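Local atomic coordinates of putative cell surface hydrolase (PDB entry 3LP5), a protein that is of unknown specificity but is a putative cell surface hydrolase of the alpha/beta-hydrolase clan, probably hydrolysing an as yet unidentified substrate. Residues A[38-43]-A[89-94]; A[108-113]-A[153-158]; A[223-228]-A[234-239]. One frame throughout, in Å; residues are numbered along the deposited sequence.

Overall arrangement
The three contacts lie in one chain of the alpha/beta-hydrolase fold, in which helices pack against a mostly parallel central sheet. Contact 1 seats the end of helix 74-92 on strand 37-42, near one margin of the sheet. Contact 2 joins helix 107-118, which follows the probable nucleophile elbow, to helix 150-157; its centre is about 21 Å from that of contact 1, and their nearest atoms are about 8 Å apart. Contact 3 lies across the chain's centre from contact 2, about 28 Å away between centres and about 29 Å from contact 1, where segment 234-239 folds back on helix 217-231. There the side chain of Glu234 lies about 8 Å from a bound sodium ion.

Contact 1: A[38-43]-A[89-94]; sequences LKLTVQ and KALVKT
Leu40 and Leu91 are brought together by similar first torsions, chi1 of -80° and -72°, each setting CG opposite the carbonyl carbon, so that one side chain leaves the strand and the other leaves the helix to meet end to end. Leu38 takes another route: CG lies opposite the backbone N (chi1 175°), and its branch runs past that of Leu91 in the contrary direction. This is the helix-on-sheet layer of the alpha/beta-hydrolase fold. Helix 74-92, which connects strands 62-67 and 99-105, lays its C-terminal part over strand 37-42. Two residues apart on an extended strand, Leu38 and Leu40 face the helix together, and Leu91 settles against both.

The backbones are well separated, with 9.8 Å between Leu40 CA and Leu91 CA, and the forked ends of the leucines span this distance. Leucine suits all three places because its branch point lies one carbon beyond CB, giving reach as well as breadth, and because the places are buried and the residue carries no polar group that would need a partner. Leu40 also rests on Ala87, one turn before Leu91, where a small methyl leaves room for the larger neighbour, while Leu91 extends its packing to Ile65 of the adjoining strand. The strand itself is fixed in the sheet by backbone hydrogen bonds from Leu38 and Leu40 to strand 62-67.

The fork of Leu91 divides its contacts. Its CG sits 4.1 Å from Leu40 CD2 and its CD1 lies 4.2 Å from that same methyl, whereas its other methyl, CD2, meets Leu38 CD2 at 4.0 Å.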
loop_
_atom_site.group_PDB
_atom_site.type_symbol
_atom_site.label_atom_id
_atom_site.label_comp_id
_atom_site.label_asym_id
_atom_site.label_seq_id
_atom_site.Cartn_x
_atom_site.Cartn_y
_atom_site.Cartn_z
ATOM N N LEU A 38 0.934 -14.997 5.425
ATOM C CA LEU A 38 -0.461 -15.331 5.682
ATOM C C LEU A 38 -1.362 -14.546 4.711
ATOM O O LEU A 38 -1.116 -13.347 4.504
ATOM C CB LEU A 38 -0.792 -14.866 7.087
ATOM C CG LEU A 38 -2.221 -15.004 7.525
ATOM C CD1 LEU A 38 -2.646 -16.464 7.722
ATOM C CD2 LEU A 38 -2.451 -14.167 8.796
ATOM N N LYS A 39 -2.348 -15.190 4.074
ATOM C CA LYS A 39 -3.221 -14.499 3.092
ATOM C C LYS A 39 -4.640 -14.575 3.538
ATOM O O LYS A 39 -5.122 -15.690 3.815
ATOM C CB LYS A 39 -3.177 -15.130 1.689
ATOM C CG LYS A 39 -1.876 -14.970 0.969
ATOM C CD LYS A 39 -2.082 -14.761 -0.553
ATOM C CE LYS A 39 -0.709 -14.656 -1.326
ATOM N NZ LYS A 39 0.079 -15.946 -1.303
ATOM N N LEU A 40 -5.307 -13.415 3.587
ATOM C CA LEU A 40 -6.731 -13.324 3.899
ATOM C C LEU A 40 -7.419 -12.824 2.651
ATOM O O LEU A 40 -6.929 -11.870 1.980
ATOM C CB LEU A 40 -7.009 -12.334 5.029
ATOM C CG LEU A 40 -6.818 -12.707 6.490
ATOM C CD1 LEU A 40 -5.323 -13.139 6.816
ATOM C CD2 LEU A 40 -7.299 -11.499 7.420
ATOM N N THR A 41 -8.542 -13.465 2.329
ATOM C CA THR A 41 -9.410 -12.978 1.286
ATOM C C THR A 41 -10.763 -12.691 1.906
ATOM O O THR A 41 -11.448 -13.620 2.413
ATOM C CB THR A 41 -9.605 -14.035 0.185
ATOM O OG1 THR A 41 -8.321 -14.345 -0.326
ATOM C CG2 THR A 41 -10.396 -13.431 -1.008
ATOM N N VAL A 42 -11.147 -11.421 1.915
ATOM C CA VAL A 42 -12.440 -11.067 2.506
ATOM C C VAL A 42 -13.497 -11.266 1.465
ATOM O O VAL A 42 -13.426 -10.632 0.396
ATOM C CB VAL A 42 -12.493 -9.596 3.003
ATOM C CG1 VAL A 42 -13.761 -9.339 3.825
ATOM C CG2 VAL A 42 -11.253 -9.305 3.843
ATOM N N GLN A 43 -14.510 -12.061 1.819
ATOM C CA GLN A 43 -15.691 -12.352 0.958
ATOM C C GLN A 43 -16.700 -11.219 0.889
ATOM O O GLN A 43 -16.678 -10.305 1.716
ATOM C CB GLN A 43 -16.394 -13.645 1.434
ATOM C CG GLN A 43 -15.449 -14.827 1.622
ATOM C CD GLN A 43 -14.590 -15.090 0.392
ATOM O OE1 GLN A 43 -13.337 -15.002 0.441
ATOM N NE2 GLN A 43 -15.238 -15.336 -0.717
ATOM N N LYS A 89 -9.432 -5.996 12.134
ATOM C CA LYS A 89 -9.927 -6.322 13.474
ATOM C C LYS A 89 -9.830 -7.783 13.794
ATOM O O LYS A 89 -9.499 -8.117 14.900
ATOM C CB LYS A 89 -11.333 -5.776 13.742
ATOM C CG LYS A 89 -11.293 -4.266 13.849
ATOM C CD LYS A 89 -12.537 -3.754 14.476
ATOM C CE LYS A 89 -13.696 -4.070 13.596
ATOM N NZ LYS A 89 -14.876 -3.272 14.003
ATOM N N ALA A 90 -10.056 -8.651 12.817
ATOM C CA ALA A 90 -9.902 -10.089 13.056
ATOM C C ALA A 90 -8.457 -10.411 13.417
ATOM O O ALA A 90 -8.193 -11.238 14.275
ATOM C CB ALA A 90 -10.341 -10.889 11.827
ATOM N N LEU A 91 -7.513 -9.721 12.776
ATOM C CA LEU A 91 -6.095 -9.958 13.053
ATOM C C LEU A 91 -5.648 -9.457 14.442
ATOM O O LEU A 91 -4.898 -10.105 15.147
ATOM C CB LEU A 91 -5.267 -9.297 11.962
ATOM C CG LEU A 91 -5.301 -9.980 10.600
ATOM C CD1 LEU A 91 -4.769 -8.933 9.564
ATOM C CD2 LEU A 91 -4.442 -11.269 10.640
ATOM N N VAL A 92 -6.121 -8.286 14.849
ATOM C CA VAL A 92 -5.741 -7.831 16.141
ATOM C C VAL A 92 -6.413 -8.647 17.253
ATOM O O VAL A 92 -5.886 -8.673 18.368
ATOM C CB VAL A 92 -5.861 -6.318 16.357
ATOM C CG1 VAL A 92 -5.798 -5.509 15.040
ATOM C CG2 VAL A 92 -6.954 -5.931 17.360
ATOM N N LYS A 93 -7.516 -9.333 16.943
ATOM C CA LYS A 93 -8.132 -10.302 17.885
ATOM C C LYS A 93 -7.413 -11.650 17.970
ATOM O O LYS A 93 -7.693 -12.453 18.876
ATOM C CB LYS A 93 -9.617 -10.538 17.574
ATOM C CG LYS A 93 -10.505 -9.364 17.954
ATOM C CD LYS A 93 -11.983 -9.841 18.094
ATOM C CE LYS A 93 -12.695 -9.286 19.377
ATOM N NZ LYS A 93 -13.394 -7.941 19.178
ATOM N N THR A 94 -6.489 -11.917 17.070
ATOM C CA THR A 94 -5.770 -13.182 17.039
ATOM C C THR A 94 -4.310 -12.987 17.474
ATOM O O THR A 94 -3.765 -13.773 18.277
ATOM C CB THR A 94 -5.822 -13.752 15.623
ATOM O OG1 THR A 94 -7.190 -13.951 15.279
ATOM C CG2 THR A 94 -5.116 -15.095 15.501
#

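Contact 2: A[108-113]-A[153-158]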
loop_
_atom_site.group_PDB
_atom_site.type_symbol
_atom_site.label_atom_id
_atom_site.label_comp_id
_atom_site.label_asym_id
_atom_site.label_seq_id
_atom_site.Cartn_x
_atom_site.Cartn_y
_atom_site.Cartn_z
ATOM N N GLY A 108 -5.074 -0.578 -3.808
ATOM C CA GLY A 108 -4.736 -0.915 -2.410
ATOM C C GLY A 108 -4.263 0.308 -1.622
ATOM O O GLY A 108 -4.517 0.432 -0.402
ATOM N N GLY A 109 -3.602 1.245 -2.303
ATOM C CA GLY A 109 -3.096 2.448 -1.597
ATOM C C GLY A 109 -4.255 3.351 -1.149
ATOM O O GLY A 109 -4.195 3.971 -0.088
ATOM N N LEU A 110 -5.287 3.474 -2.005
ATOM C CA LEU A 110 -6.513 4.200 -1.658
ATOM C C LEU A 110 -7.316 3.513 -0.551
ATOM O O LEU A 110 -7.860 4.173 0.408
ATOM C CB LEU A 110 -7.444 4.325 -2.908
ATOM C CG LEU A 110 -6.807 4.681 -4.251
ATOM C CD1 LEU A 110 -7.907 5.064 -5.299
ATOM C CD2 LEU A 110 -5.828 5.830 -4.037
ATOM N N ILE A 111 -7.464 2.207 -0.695
ATOM C CA ILE A 111 -8.093 1.405 0.391
ATOM C C ILE A 111 -7.400 1.634 1.743
ATOM O O ILE A 111 -8.068 1.998 2.749
ATOM C CB ILE A 111 -8.168 -0.054 0.026
ATOM C CG1 ILE A 111 -8.965 -0.205 -1.260
ATOM C CG2 ILE A 111 -8.799 -0.888 1.234
ATOM C CD1 ILE A 111 -8.733 -1.576 -2.048
ATOM N N TRP A 112 -6.066 1.505 1.768
ATOM C CA TRP A 112 -5.295 1.801 2.992
ATOM C C TRP A 112 -5.557 3.220 3.441
ATOM O O TRP A 112 -5.776 3.451 4.628
ATOM C CB TRP A 112 -3.738 1.665 2.836
ATOM C CG TRP A 112 -3.220 0.384 3.200
ATOM C CD1 TRP A 112 -2.589 -0.533 2.351
ATOM C CD2 TRP A 112 -3.331 -0.266 4.481
ATOM N NE1 TRP A 112 -2.251 -1.666 3.065
ATOM C CE2 TRP A 112 -2.736 -1.548 4.350
ATOM C CE3 TRP A 112 -3.834 0.131 5.742
ATOM C CZ2 TRP A 112 -2.636 -2.453 5.435
ATOM C CZ3 TRP A 112 -3.751 -0.785 6.826
ATOM C CH2 TRP A 112 -3.158 -2.056 6.654
ATOM N N THR A 113 -5.570 4.177 2.502
ATOM C CA THR A 113 -5.675 5.562 2.981
ATOM C C THR A 113 -6.990 5.829 3.693
ATOM O O THR A 113 -7.059 6.569 4.673
ATOM C CB THR A 113 -5.528 6.606 1.798
ATOM O OG1 THR A 113 -4.247 6.425 1.176
ATOM C CG2 THR A 113 -5.580 8.011 2.320
ATOM N N LYS A 153 -12.337 13.586 -3.400
ATOM C CA LYS A 153 -13.082 14.477 -2.454
ATOM C C LYS A 153 -13.224 13.776 -1.106
ATOM O O LYS A 153 -13.043 14.415 -0.071
ATOM C CB LYS A 153 -14.460 14.850 -3.021
ATOM C CG LYS A 153 -14.339 15.949 -4.135
ATOM C CD LYS A 153 -15.744 16.366 -4.672
ATOM C CE LYS A 153 -15.647 17.138 -5.986
ATOM N NZ LYS A 153 -17.024 17.446 -6.529
ATOM N N GLU A 154 -13.473 12.468 -1.120
ATOM C CA GLU A 154 -13.652 11.747 0.114
ATOM C C GLU A 154 -12.296 11.554 0.802
ATOM O O GLU A 154 -12.197 11.808 1.978
ATOM C CB GLU A 154 -14.349 10.391 -0.126
ATOM C CG GLU A 154 -14.540 9.573 1.181
ATOM C CD GLU A 154 -15.103 8.165 1.008
ATOM O OE1 GLU A 154 -14.950 7.504 -0.064
ATOM O OE2 GLU A 154 -15.646 7.663 1.989
ATOM N N LEU A 155 -11.249 11.144 0.090
ATOM C CA LEU A 155 -9.901 11.052 0.722
ATOM C C LEU A 155 -9.393 12.403 1.241
ATOM O O LEU A 155 -8.708 12.436 2.259
ATOM C CB LEU A 155 -8.862 10.504 -0.224
ATOM C CG LEU A 155 -9.227 9.141 -0.829
ATOM C CD1 LEU A 155 -8.262 8.745 -1.958
ATOM C CD2 LEU A 155 -9.085 8.092 0.310
ATOM N N TYR A 156 -9.741 13.497 0.568
ATOM C CA TYR A 156 -9.188 14.794 1.008
ATOM C C TYR A 156 -9.985 15.254 2.205
ATOM O O TYR A 156 -9.447 15.761 3.187
ATOM C CB TYR A 156 -9.344 15.793 -0.128
ATOM C CG TYR A 156 -8.717 17.127 0.098
ATOM C CD1 TYR A 156 -7.331 17.264 0.126
ATOM C CD2 TYR A 156 -9.505 18.270 0.248
ATOM C CE1 TYR A 156 -6.710 18.539 0.303
ATOM C CE2 TYR A 156 -8.907 19.563 0.439
ATOM C CZ TYR A 156 -7.502 19.677 0.491
ATOM O OH TYR A 156 -6.914 20.948 0.675
ATOM N N ARG A 157 -11.286 15.004 2.169
ATOM C CA ARG A 157 -12.149 15.451 3.266
ATOM C C ARG A 157 -11.763 14.824 4.607
ATOM O O ARG A 157 -11.937 15.445 5.671
ATOM C CB ARG A 157 -13.626 15.111 2.983
ATOM C CG ARG A 157 -14.568 15.759 4.035
ATOM C CD ARG A 157 -15.962 15.083 4.130
ATOM N NE ARG A 157 -16.567 15.101 5.505
ATOM C CZ ARG A 157 -16.308 15.946 6.541
ATOM N NH1 ARG A 157 -15.431 16.960 6.474
ATOM N NH2 ARG A 157 -16.969 15.773 7.690
ATOM N N TYR A 158 -11.293 13.583 4.585
ATOM C CA TYR A 158 -10.965 12.945 5.845
ATOM C C TYR A 158 -9.470 12.886 6.167
ATOM O O TYR A 158 -9.062 12.156 7.091
ATOM C CB TYR A 158 -11.585 11.532 5.940
ATOM C CG TYR A 158 -13.066 11.619 5.919
ATOM C CD1 TYR A 158 -13.740 12.197 7.001
ATOM C CD2 TYR A 158 -13.801 11.208 4.798
ATOM C CE1 TYR A 158 -15.109 12.313 7.001
ATOM C CE2 TYR A 158 -15.187 11.320 4.787
ATOM C CZ TYR A 158 -15.815 11.875 5.897
ATOM O OH TYR A 158 -17.156 12.019 5.945
#
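Leu155 makes every apolar contact here, sending its forked end from helix 150-157 onto one side of helix 107-118. Its CD2 meets Thr113 CG2 at 4.0 Å, the two side chains crossing at about a right angle, and also lies 4.1 Å from the carbonyl oxygen Leu110 O. The other branch, CD1, faces Leu110 CD2 at 4.3 Å, so the fork lies against two residues about one turn apart on helix 107-118. That helix belongs to the strand-turn-helix that in alpha/beta hydrolases carries the nucleophile; Gly108 closes a GxSxG pattern consistent with that elbow. Ile194 of helix 191-195 packs against both Leu155 and Thr113.

The polar part of Thr113 is satisfied within its own helix. Thr113 OG1 donates to Gly109 O over 2.8 Å, and Thr113 N reaches the same oxygen from the opposite face of the carbonyl plane. Threonine suits this buried place because, with chi1 at -60°, the hydroxyl turns back to its own helix while CG2, opposite the backbone N, is presented to Leu155. An alanine here would lack both groups, and Leu155 CD2 would probably be left facing a gap, with Gly109 O deprived of its second donor.

Contact 3: A[223-228]-A[234-239]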
loop_
_atom_site.group_PDB
_atom_site.type_symbol
_atom_site.label_atom_id
_atom_site.label_comp_id
_atom_site.label_asym_id
_atom_site.label_seq_id
_atom_site.Cartn_x
_atom_site.Cartn_y
_atom_site.Cartn_z
ATOM N N ILE A 223 11.223 -1.743 -7.631
ATOM C CA ILE A 223 10.192 -1.623 -6.645
ATOM C C ILE A 223 10.531 -2.464 -5.405
ATOM O O ILE A 223 10.419 -1.965 -4.269
ATOM C CB ILE A 223 8.816 -1.982 -7.203
ATOM C CG1 ILE A 223 8.408 -0.884 -8.192
ATOM C CG2 ILE A 223 7.768 -2.075 -6.050
ATOM C CD1 ILE A 223 7.102 -1.143 -8.887
ATOM N N VAL A 224 10.951 -3.715 -5.600
ATOM C CA VAL A 224 11.349 -4.601 -4.449
ATOM C C VAL A 224 12.550 -3.967 -3.740
ATOM O O VAL A 224 12.598 -3.965 -2.511
ATOM C CB VAL A 224 11.698 -6.033 -4.946
ATOM C CG1 VAL A 224 12.438 -6.887 -3.865
ATOM C CG2 VAL A 224 10.389 -6.718 -5.350
ATOM N N SER A 225 13.468 -3.344 -4.502
ATOM C CA SER A 225 14.610 -2.725 -3.877
ATOM C C SER A 225 14.112 -1.566 -2.933
ATOM O O SER A 225 14.601 -1.415 -1.835
ATOM C CB SER A 225 15.569 -2.162 -4.913
ATOM O OG SER A 225 16.694 -1.557 -4.267
ATOM N N LEU A 226 13.105 -0.817 -3.361
ATOM C CA LEU A 226 12.621 0.339 -2.597
ATOM C C LEU A 226 11.831 -0.088 -1.395
ATOM O O LEU A 226 11.822 0.591 -0.351
ATOM C CB LEU A 226 11.776 1.257 -3.489
ATOM C CG LEU A 226 12.566 1.935 -4.628
ATOM C CD1 LEU A 226 11.571 2.549 -5.587
ATOM C CD2 LEU A 226 13.553 3.010 -4.130
ATOM N N ILE A 227 11.078 -1.170 -1.563
ATOM C CA ILE A 227 10.278 -1.671 -0.461
ATOM C C ILE A 227 11.254 -2.074 0.627
ATOM O O ILE A 227 11.108 -1.651 1.801
ATOM C CB ILE A 227 9.383 -2.880 -0.832
ATOM C CG1 ILE A 227 8.215 -2.475 -1.726
ATOM C CG2 ILE A 227 8.934 -3.641 0.419
ATOM C CD1 ILE A 227 7.540 -3.690 -2.422
ATOM N N ARG A 228 12.273 -2.819 0.239
ATOM C CA ARG A 228 13.340 -3.194 1.224
ATOM C C ARG A 228 14.033 -1.992 1.922
ATOM O O ARG A 228 14.144 -1.951 3.145
ATOM C CB ARG A 228 14.356 -4.095 0.572
ATOM C CG ARG A 228 13.791 -5.471 0.297
ATOM C CD ARG A 228 14.825 -6.334 -0.439
ATOM N NE ARG A 228 16.033 -6.496 0.382
ATOM C CZ ARG A 228 17.247 -6.721 -0.097
ATOM N NH1 ARG A 228 17.450 -6.850 -1.400
ATOM N NH2 ARG A 228 18.261 -6.892 0.746
ATOM N N GLU A 234 15.681 -1.948 5.661
ATOM C CA GLU A 234 16.769 -2.902 5.688
ATOM C C GLU A 234 18.056 -2.165 5.320
ATOM O O GLU A 234 18.022 -1.214 4.550
ATOM C CB GLU A 234 16.475 -3.927 4.612
ATOM C CG GLU A 234 17.043 -5.235 4.855
ATOM C CD GLU A 234 16.465 -6.284 3.904
ATOM O OE1 GLU A 234 17.211 -7.207 3.520
ATOM O OE2 GLU A 234 15.280 -6.180 3.543
ATOM N N THR A 235 19.194 -2.574 5.871
ATOM C CA THR A 235 20.450 -1.940 5.491
ATOM C C THR A 235 20.828 -2.456 4.069
ATOM O O THR A 235 20.790 -3.651 3.831
ATOM C CB THR A 235 21.530 -2.201 6.563
ATOM O OG1 THR A 235 21.456 -3.578 6.906
ATOM C CG2 THR A 235 21.240 -1.417 7.857
ATOM N N MET A 236 21.088 -1.550 3.107
ATOM C CA MET A 236 21.244 -1.943 1.672
ATOM C C MET A 236 22.720 -1.722 1.297
ATOM O O MET A 236 23.387 -0.953 1.992
ATOM C CB MET A 236 20.365 -1.068 0.763
ATOM C CG MET A 236 18.845 -1.052 1.125
ATOM S SD MET A 236 18.038 -2.638 1.003
ATOM C CE MET A 236 18.094 -2.864 -0.779
ATOM N N PRO A 237 23.207 -2.339 0.190
ATOM C CA PRO A 237 24.589 -2.003 -0.252
ATOM C C PRO A 237 24.680 -0.508 -0.623
ATOM O O PRO A 237 23.668 0.122 -1.030
ATOM C CB PRO A 237 24.818 -2.918 -1.475
ATOM C CG PRO A 237 23.805 -4.032 -1.347
ATOM C CD PRO A 237 22.609 -3.418 -0.620
ATOM N N ASP A 238 25.844 0.089 -0.417
ATOM C CA ASP A 238 25.971 1.567 -0.503
ATOM C C ASP A 238 25.530 2.162 -1.853
ATOM O O ASP A 238 24.907 3.237 -1.898
ATOM C CB ASP A 238 27.407 2.050 -0.151
ATOM C CG ASP A 238 27.764 1.868 1.339
ATOM O OD1 ASP A 238 28.893 1.420 1.642
ATOM O OD2 ASP A 238 26.920 2.172 2.221
ATOM N N LYS A 239 25.854 1.456 -2.933
ATOM C CA LYS A 239 25.568 1.941 -4.273
ATOM C C LYS A 239 24.074 1.791 -4.576
ATOM O O LYS A 239 23.491 2.581 -5.307
ATOM C CB LYS A 239 26.379 1.164 -5.329
ATOM C CG LYS A 239 27.892 1.511 -5.401
ATOM C CD LYS A 239 28.176 3.002 -5.375
ATOM C CE LYS A 239 28.900 3.441 -4.068
ATOM N NZ LYS A 239 30.270 2.835 -3.903
#
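Glu234 meets Arg228 through both backbone and side chain. Its N donates an almost straight hydrogen bond to Arg228 O (2.9 Å, 172° at the hydrogen), so the chain leaving helix 217-231 is tied back to a carbonyl of the helix's last turns. Extended beyond CG, the glutamate carries its carboxylate to the edge of the Arg228 guanidinium. The salt bridge runs from Arg228 NH2 to Glu234 OE1 at 3.0 Å, although the position of that oxygen is less certain. A second, weak hydrogen bond of the same salt bridge joins Arg228 NE to Glu234 OE2 at 3.3 Å. The two planes are turned 51° apart, so the pairing is not a flat fork. Glu234 also touches Pro32 and Thr31, the latter one of the sodium-site residues with Gly28 and Lys33, while Arg228 reaches Glu30 on helix 17-30.

This surface contact belongs to the helical layer of the alpha/beta-hydrolase fold: after helix 217-231 the chain turns back along it before starting helix 238-245.

Met236 follows, pointing back to helix 217-231. Its flexible, unbranched thioether suits the place: bends at chi2 (-62°) and chi3 fold the chain so that SD lies 4.0 Å from Arg228 CB while CE comes over the centre of the guanidinium face, 4.0 Å from Arg228 CZ. The arginine is thus approached at its edge by an acid and on one face by a methyl. The same CE lies 3.9 Å from Ser225 O and near Ser225 OG, whose hydrogen-bond partner is Asn244. Pro237 then takes the N-cap position of helix 238-245, its ring fixing phi where the chain turns into the helix that carries Asn244.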